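Local coordinates for protein glutamyl-tRNA(Gln) amidotransferase subunit B, mitochondrial (Saccharomyces cerevisiae, PDB 4N0H) that serves as the B subunit of a mitochondrial amidotransferase complex, a protein of the GatB/GatE family built on a large mixed beta sheet, at residues R113-K121 against S129-Q137; D180-I188 against T232-K240. One frame throughout, in Å; residues are numbered along the deposited sequence.

Interaction 1 pairs two neighbouring strands of the large sheet, 113-121 and 129-137, almost wholly through backbone hydrogen bonds; interaction 2 sets helix 181-188 against helix 232-240 on that sheet and relies on aliphatic side chains. Both are partly buried. In interaction 1 the isoleucines Ile-117, Ile-133 and Ile-135 and Leu-119 are buried, while the opposite face, with Lys-116 and Glu-132, is exposed. In interaction 2 the buried part is Val-184, Ile-188, Ile-235, Ile-236 and Ile-239, with Arg-185 on the surface. The two meet where Phe-187 of helix 181-188 lies on Ile-117 and Ile-133, its CE1 3.6 Å from Ile-117 CD1.

Interaction 1. Residues R113-K121 against S129-Q137; sequences RGGKINLSK and SAKEIGILQ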
loop_
_atom_site.group_PDB
_atom_site.type_symbol
_atom_site.label_atom_id
_atom_site.label_comp_id
_atom_site.label_asym_id
_atom_site.label_seq_id
_atom_site.Cartn_x
_atom_site.Cartn_y
_atom_site.Cartn_z
ATOM N N ARG B 113 1.313 20.176 17.863
ATOM C CA ARG B 113 1.189 21.549 17.400
ATOM C C ARG B 113 1.296 22.509 18.578
ATOM O O ARG B 113 1.071 22.127 19.732
ATOM C CB ARG B 113 -0.134 21.753 16.660
ATOM C CG ARG B 113 -0.171 21.126 15.270
ATOM C CD ARG B 113 -1.556 21.238 14.642
ATOM N NE ARG B 113 -2.456 20.175 15.088
ATOM C CZ ARG B 113 -3.784 20.240 15.021
ATOM N NH1 ARG B 113 -4.376 21.325 14.539
ATOM N NH2 ARG B 113 -4.523 19.224 15.446
ATOM N N GLY B 114 1.647 23.755 18.286
ATOM C CA GLY B 114 1.792 24.759 19.323
ATOM C C GLY B 114 3.060 24.551 20.124
ATOM O O GLY B 114 3.958 23.815 19.711
ATOM N N GLY B 115 3.129 25.192 21.285
ATOM C CA GLY B 115 4.335 25.168 22.087
ATOM C C GLY B 115 5.151 26.422 21.844
ATOM O O GLY B 115 4.773 27.261 21.025
ATOM N N LYS B 116 6.272 26.547 22.545
ATOM C CA LYS B 116 7.098 27.742 22.440
ATOM C C LYS B 116 8.437 27.558 23.139
ATOM O O LYS B 116 8.629 26.612 23.900
ATOM C CB LYS B 116 6.374 28.931 23.072
ATOM C CG LYS B 116 6.197 28.785 24.572
ATOM C CD LYS B 116 5.325 29.879 25.151
ATOM C CE LYS B 116 5.237 29.749 26.665
ATOM N NZ LYS B 116 4.251 30.699 27.256
ATOM N N ILE B 117 9.356 28.480 22.878
ATOM C CA ILE B 117 10.607 28.555 23.622
ATOM C C ILE B 117 10.830 29.985 24.110
ATOM O O ILE B 117 10.762 30.938 23.333
ATOM C CB ILE B 117 11.813 28.066 22.786
ATOM C CG1 ILE B 117 11.761 26.547 22.626
ATOM C CG2 ILE B 117 13.122 28.467 23.443
ATOM C CD1 ILE B 117 13.015 25.946 22.029
ATOM N N ASN B 118 11.072 30.128 25.409
ATOM C CA ASN B 118 11.275 31.440 26.010
ATOM C C ASN B 118 12.729 31.892 25.975
ATOM O O ASN B 118 13.633 31.139 26.342
ATOM C CB ASN B 118 10.758 31.449 27.449
ATOM C CG ASN B 118 9.250 31.358 27.519
ATOM O OD1 ASN B 118 8.543 32.064 26.798
ATOM N ND2 ASN B 118 8.746 30.476 28.377
ATOM N N LEU B 119 12.941 33.122 25.522
ATOM C CA LEU B 119 14.267 33.725 25.514
ATOM C C LEU B 119 14.261 34.958 26.409
ATOM O O LEU B 119 13.290 35.712 26.426
ATOM C CB LEU B 119 14.674 34.115 24.089
ATOM C CG LEU B 119 14.626 33.010 23.028
ATOM C CD1 LEU B 119 14.933 33.577 21.651
ATOM C CD2 LEU B 119 15.591 31.886 23.373
ATOM N N SER B 120 15.345 35.159 27.152
ATOM C CA SER B 120 15.465 36.319 28.029
ATOM C C SER B 120 16.825 36.983 27.864
ATOM O O SER B 120 17.810 36.318 27.539
ATOM C CB SER B 120 15.263 35.908 29.489
ATOM O OG SER B 120 16.281 35.019 29.915
ATOM N N LYS B 121 16.875 38.295 28.083
ATOM C CA LYS B 121 18.135 39.032 28.047
ATOM C C LYS B 121 19.090 38.475 29.091
ATOM O O LYS B 121 20.286 38.305 28.840
ATOM C CB LYS B 121 17.898 40.522 28.310
ATOM C CG LYS B 121 19.162 41.295 28.674
ATOM C CD LYS B 121 19.249 42.637 27.954
ATOM C CE LYS B 121 18.056 43.527 28.260
ATOM N NZ LYS B 121 18.113 44.808 27.499
ATOM N N SER B 129 14.067 41.928 27.145
ATOM C CA SER B 129 14.093 41.311 28.467
ATOM C C SER B 129 13.481 39.917 28.422
ATOM O O SER B 129 13.936 39.003 29.110
ATOM C CB SER B 129 13.343 42.182 29.476
ATOM O OG SER B 129 11.982 42.328 29.105
ATOM N N ALA B 130 12.443 39.765 27.606
ATOM C CA ALA B 130 11.777 38.481 27.439
ATOM C C ALA B 130 11.155 38.379 26.051
ATOM O O ALA B 130 10.485 39.305 25.591
ATOM C CB ALA B 130 10.723 38.284 28.516
ATOM N N LYS B 131 11.387 37.252 25.387
ATOM C CA LYS B 131 10.899 37.038 24.031
ATOM C C LYS B 131 10.570 35.565 23.816
ATOM O O LYS B 131 11.443 34.704 23.937
ATOM C CB LYS B 131 11.952 37.492 23.020
ATOM C CG LYS B 131 11.679 37.084 21.583
ATOM C CD LYS B 131 10.515 37.856 20.984
ATOM C CE LYS B 131 10.459 37.653 19.477
ATOM N NZ LYS B 131 9.282 38.315 18.851
ATOM N N GLU B 132 9.312 35.272 23.502
ATOM C CA GLU B 132 8.918 33.892 23.252
ATOM C C GLU B 132 8.836 33.592 21.758
ATOM O O GLU B 132 8.337 34.401 20.970
ATOM C CB GLU B 132 7.606 33.539 23.965
ATOM C CG GLU B 132 6.339 33.934 23.223
ATOM C CD GLU B 132 5.107 33.230 23.763
ATOM O OE1 GLU B 132 4.369 32.622 22.957
ATOM O OE2 GLU B 132 4.878 33.286 24.991
ATOM N N ILE B 133 9.361 32.434 21.375
ATOM C CA ILE B 133 9.300 31.974 19.995
ATOM C C ILE B 133 8.294 30.834 19.900
ATOM O O ILE B 133 8.545 29.741 20.403
ATOM C CB ILE B 133 10.669 31.459 19.510
ATOM C CG1 ILE B 133 11.755 32.518 19.727
ATOM C CG2 ILE B 133 10.596 31.053 18.048
ATOM C CD1 ILE B 133 11.586 33.753 18.873
ATOM N N GLY B 134 7.157 31.091 19.262
ATOM C CA GLY B 134 6.119 30.085 19.126
ATOM C C GLY B 134 6.483 28.965 18.169
ATOM O O GLY B 134 7.173 29.182 17.170
ATOM N N ILE B 135 6.017 27.759 18.476
ATOM C CA ILE B 135 6.224 26.607 17.606
ATOM C C ILE B 135 4.949 26.317 16.818
ATOM O O ILE B 135 3.864 26.242 17.391
ATOM C CB ILE B 135 6.605 25.352 18.415
ATOM C CG1 ILE B 135 7.782 25.651 19.351
ATOM C CG2 ILE B 135 6.927 24.186 17.487
ATOM C CD1 ILE B 135 9.044 26.092 18.637
ATOM N N LEU B 136 5.079 26.169 15.505
ATOM C CA LEU B 136 3.937 25.841 14.662
ATOM C C LEU B 136 3.575 24.376 14.871
ATOM O O LEU B 136 2.461 24.048 15.286
ATOM C CB LEU B 136 4.276 26.081 13.187
ATOM C CG LEU B 136 3.180 26.411 12.163
ATOM C CD1 LEU B 136 3.747 26.320 10.754
ATOM C CD2 LEU B 136 1.949 25.530 12.291
ATOM N N GLN B 137 4.526 23.496 14.577
ATOM C CA GLN B 137 4.279 22.066 14.661
ATOM C C GLN B 137 5.560 21.246 14.776
ATOM O O GLN B 137 6.672 21.757 14.622
ATOM C CB GLN B 137 3.480 21.598 13.446
ATOM C CG GLN B 137 4.213 21.777 12.132
ATOM C CD GLN B 137 3.314 21.544 10.939
ATOM O OE1 GLN B 137 3.680 20.838 10.004
ATOM N NE2 GLN B 137 2.128 22.145 10.962
#
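Arg-113 sits across from Gln-137 as a non-hydrogen-bonded pair, and its CG meets Gln-137 CB at 4.1 Å before the chain bends at chi3 and its guanidinium leads off to a weak bond with Asn-83. Gly-114 N then donates to Leu-136 O over 3.1 Å. Gly-115 O takes Ile-135 N in a nearly straight bond (171°). Both glycines have positive phi where strand 102-120 is interrupted, and the side chain of Ile-135 lies against them, its CB 3.3 Å from Gly-114 O. Lys-116 CG sits between the backbone N and the carbonyl carbon (chi1 66°), and the chain runs on extended across Glu-132; the salt bridge from Lys-116 NZ to Glu-132 OE2 is long and weak at 3.5 Å, and CD lies just as near that oxygen. This is an antiparallel beta hairpin, its two strands joined by a connection containing the short helix 121-124. Ile-117 and Ile-133 form an antiparallel hydrogen-bonded pair, each N-H donating to the other's O, with Ile-133 N to Ile-117 O at 2.8 Å. Alongside Glu-132 and pointing the same way, Asn-118 rests its OD1 3.3 Å from Glu-132 CB. Leu-119 and Lys-131 form the next such pair, and Leu-119 sends CD1 across to Ile-133 CG1, 3.9 Å away, on the face covered by helix 181-197; Lys-131 itself turns its NZ to Asp-177 O. Ser-120 caps Leu-123 N as the chain enters its helix, and Lys-121 N closes the pairing on Ser-129 O at 3.2 Å.

Interaction 2. Residues D180-I188 against T232-K240; sequences DIKQVRAFI and TSSIINAIK
Ile-236 is met by three side chains of the opposing helix, Ile-181, Val-184 and Arg-185. Ile-181 crosses it at a slant, its CG2 3.6 Å from Ile-236 CG2 and nearly as close to Ile-236 CD1. Arg-185 comes in from another direction, at about a right angle. With CG trans to the backbone N (chi1 166°) and a bend at chi3, its chain carries the guanidinium out along the surface until one face lies over the isoleucine, NH2 3.5 Å from Ile-236 CG1. The charged group is thus laid on a hydrocarbon branch and shields it from one side, while Thr-232 OG1 stands farther off, 4.2 Å from Arg-185 NH2.

Val-184 works in two ways. It slides past Ile-236 in the opposite direction, but meets Ile-239 tip to tip, its CG1 4.0 Å from Ile-239 CD1. Ile-239 turns its other branch back to Ile-181, where Ile-239 CG2 passes Ile-181 CG1 at 4.1 Å in antiparallel fashion. One turn beyond Val-184, Ile-188 reaches out to Ile-235, and the two CD1 methyls meet end to end at 3.9 Å. The contacts are apolar throughout, apart from the guanidinium and the threonine oxygen beside it, and the segment axes approach to 10.3 Å at 158°, an antiparallel packing of two helices whose side chains partly meet end to end across the gap.

Both helices lie on the large mixed sheet: Ile-235 and Ile-239 rest on Val-214 of strand 210-218, Ile-188 covers Met-210 and Leu-18, and Phe-187, on another side of helix 181-197, packs on Leu-18 and Ile-20 of strand 14-23.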
loop_
_atom_site.group_PDB
_atom_site.type_symbol
_atom_site.label_atom_id
_atom_site.label_comp_id
_atom_site.label_asym_id
_atom_site.label_seq_id
_atom_site.Cartn_x
_atom_site.Cartn_y
_atom_site.Cartn_z
ATOM N N ASP B 180 14.985 39.864 15.378
ATOM C CA ASP B 180 16.416 40.131 15.419
ATOM C C ASP B 180 17.208 38.879 15.072
ATOM O O ASP B 180 16.705 37.761 15.182
ATOM C CB ASP B 180 16.832 40.649 16.797
ATOM N N ILE B 181 18.452 39.077 14.650
ATOM C CA ILE B 181 19.322 37.971 14.278
ATOM C C ILE B 181 19.947 37.366 15.536
ATOM O O ILE B 181 20.360 36.203 15.547
ATOM C CB ILE B 181 20.417 38.424 13.281
ATOM C CG1 ILE B 181 19.804 39.234 12.132
ATOM C CG2 ILE B 181 21.175 37.228 12.730
ATOM C CD1 ILE B 181 19.819 40.754 12.339
ATOM N N LYS B 182 20.001 38.162 16.599
ATOM C CA LYS B 182 20.466 37.682 17.895
ATOM C C LYS B 182 19.478 36.665 18.459
ATOM O O LYS B 182 19.854 35.764 19.209
ATOM C CB LYS B 182 20.638 38.846 18.873
ATOM N N GLN B 183 18.210 36.820 18.092
ATOM C CA GLN B 183 17.174 35.890 18.518
ATOM C C GLN B 183 17.387 34.530 17.868
ATOM O O GLN B 183 17.291 33.495 18.531
ATOM C CB GLN B 183 15.789 36.434 18.166
ATOM C CG GLN B 183 15.417 37.701 18.919
ATOM C CD GLN B 183 14.136 38.327 18.406
ATOM O OE1 GLN B 183 13.558 37.866 17.422
ATOM N NE2 GLN B 183 13.687 39.388 19.071
ATOM N N VAL B 184 17.679 34.543 16.570
ATOM C CA VAL B 184 17.921 33.317 15.816
ATOM C C VAL B 184 19.073 32.521 16.420
ATOM O O VAL B 184 18.962 31.313 16.625
ATOM C CB VAL B 184 18.213 33.617 14.330
ATOM C CG1 VAL B 184 18.694 32.364 13.609
ATOM C CG2 VAL B 184 16.975 34.187 13.652
ATOM N N ARG B 185 20.172 33.209 16.717
ATOM C CA ARG B 185 21.341 32.571 17.317
ATOM C C ARG B 185 21.041 31.987 18.699
ATOM O O ARG B 185 21.455 30.868 19.010
ATOM C CB ARG B 185 22.517 33.553 17.395
ATOM C CG ARG B 185 23.651 33.088 18.298
ATOM C CD ARG B 185 24.894 33.971 18.176
ATOM N NE ARG B 185 25.735 33.580 17.047
ATOM C CZ ARG B 185 25.963 34.339 15.979
ATOM N NH1 ARG B 185 25.423 35.549 15.891
ATOM N NH2 ARG B 185 26.743 33.891 15.002
ATOM N N ALA B 186 20.318 32.745 19.521
ATOM C CA ALA B 186 19.991 32.310 20.876
ATOM C C ALA B 186 19.042 31.111 20.883
ATOM O O ALA B 186 19.136 30.240 21.749
ATOM C CB ALA B 186 19.396 33.461 21.677
ATOM N N PHE B 187 18.127 31.073 19.918
ATOM C CA PHE B 187 17.162 29.979 19.819
ATOM C C PHE B 187 17.839 28.666 19.427
ATOM O O PHE B 187 17.618 27.631 20.055
ATOM C CB PHE B 187 16.066 30.328 18.811
ATOM C CG PHE B 187 15.020 29.261 18.657
ATOM C CD1 PHE B 187 13.897 29.252 19.469
ATOM C CD2 PHE B 187 15.154 28.270 17.694
ATOM C CE1 PHE B 187 12.929 28.271 19.327
ATOM C CE2 PHE B 187 14.192 27.285 17.547
ATOM C CZ PHE B 187 13.079 27.284 18.365
ATOM N N ILE B 188 18.649 28.716 18.374
ATOM C CA ILE B 188 19.380 27.547 17.902
ATOM C C ILE B 188 20.249 26.982 19.018
ATOM O O ILE B 188 20.315 25.772 19.218
ATOM C CB ILE B 188 20.257 27.899 16.687
ATOM C CG1 ILE B 188 19.377 28.306 15.503
ATOM C CG2 ILE B 188 21.154 26.732 16.312
ATOM C CD1 ILE B 188 20.158 28.762 14.294
ATOM N N THR B 232 25.981 27.357 11.994
ATOM C CA THR B 232 25.322 28.526 12.571
ATOM C C THR B 232 25.843 29.841 11.992
ATOM O O THR B 232 25.081 30.791 11.812
ATOM C CB THR B 232 25.436 28.541 14.113
ATOM O OG1 THR B 232 25.851 29.840 14.557
ATOM C CG2 THR B 232 26.441 27.501 14.587
ATOM N N SER B 233 27.136 29.884 11.687
ATOM C CA SER B 233 27.746 31.065 11.086
ATOM C C SER B 233 27.148 31.381 9.718
ATOM O O SER B 233 26.954 32.544 9.370
ATOM C CB SER B 233 29.261 30.880 10.966
ATOM O OG SER B 233 29.821 31.836 10.082
ATOM N N SER B 234 26.851 30.340 8.949
ATOM C CA SER B 234 26.323 30.505 7.599
ATOM C C SER B 234 24.850 30.903 7.615
ATOM O O SER B 234 24.366 31.560 6.693
ATOM C CB SER B 234 26.495 29.214 6.798
ATOM O OG SER B 234 27.819 28.726 6.894
ATOM N N ILE B 235 24.141 30.493 8.660
ATOM C CA ILE B 235 22.734 30.838 8.804
ATOM C C ILE B 235 22.612 32.328 9.099
ATOM O O ILE B 235 21.839 33.042 8.460
ATOM C CB ILE B 235 22.077 30.042 9.942
ATOM C CG1 ILE B 235 22.598 28.605 9.961
ATOM C CG2 ILE B 235 20.567 30.051 9.797
ATOM C CD1 ILE B 235 21.947 27.729 11.012
ATOM N N ILE B 236 23.396 32.785 10.070
ATOM C CA ILE B 236 23.420 34.188 10.463
ATOM C C ILE B 236 23.799 35.102 9.297
ATOM O O ILE B 236 23.194 36.156 9.102
ATOM C CB ILE B 236 24.394 34.418 11.638
ATOM C CG1 ILE B 236 23.986 33.567 12.844
ATOM C CG2 ILE B 236 24.446 35.887 12.020
ATOM C CD1 ILE B 236 22.572 33.818 13.323
ATOM N N ASN B 237 24.792 34.686 8.517
ATOM C CA ASN B 237 25.264 35.485 7.388
ATOM C C ASN B 237 24.268 35.539 6.232
ATOM O O ASN B 237 24.063 36.593 5.629
ATOM C CB ASN B 237 26.622 34.984 6.892
ATOM C CG ASN B 237 27.719 35.163 7.922
ATOM O OD1 ASN B 237 27.552 35.888 8.903
ATOM N ND2 ASN B 237 28.853 34.508 7.700
ATOM N N ALA B 238 23.653 34.401 5.925
ATOM C CA ALA B 238 22.653 34.343 4.867
ATOM C C ALA B 238 21.458 35.226 5.210
ATOM O O ALA B 238 20.909 35.906 4.344
ATOM C CB ALA B 238 22.208 32.911 4.631
ATOM N N ILE B 239 21.068 35.214 6.481
ATOM C CA ILE B 239 19.958 36.033 6.957
ATOM C C ILE B 239 20.281 37.519 6.825
ATOM O O ILE B 239 19.465 38.300 6.336
ATOM C CB ILE B 239 19.609 35.707 8.426
ATOM C CG1 ILE B 239 18.945 34.331 8.528
ATOM C CG2 ILE B 239 18.692 36.769 9.015
ATOM C CD1 ILE B 239 18.616 33.922 9.948
ATOM N N LYS B 240 21.478 37.899 7.257
ATOM C CA LYS B 240 21.913 39.291 7.186
ATOM C C LYS B 240 22.043 39.767 5.742
ATOM O O LYS B 240 21.670 40.895 5.419
ATOM C CB LYS B 240 23.233 39.480 7.935
ATOM C CG LYS B 240 23.095 39.364 9.445
ATOM C CD LYS B 240 24.426 39.056 10.113
ATOM C CE LYS B 240 25.434 40.172 9.906
ATOM N NZ LYS B 240 26.741 39.853 10.543
#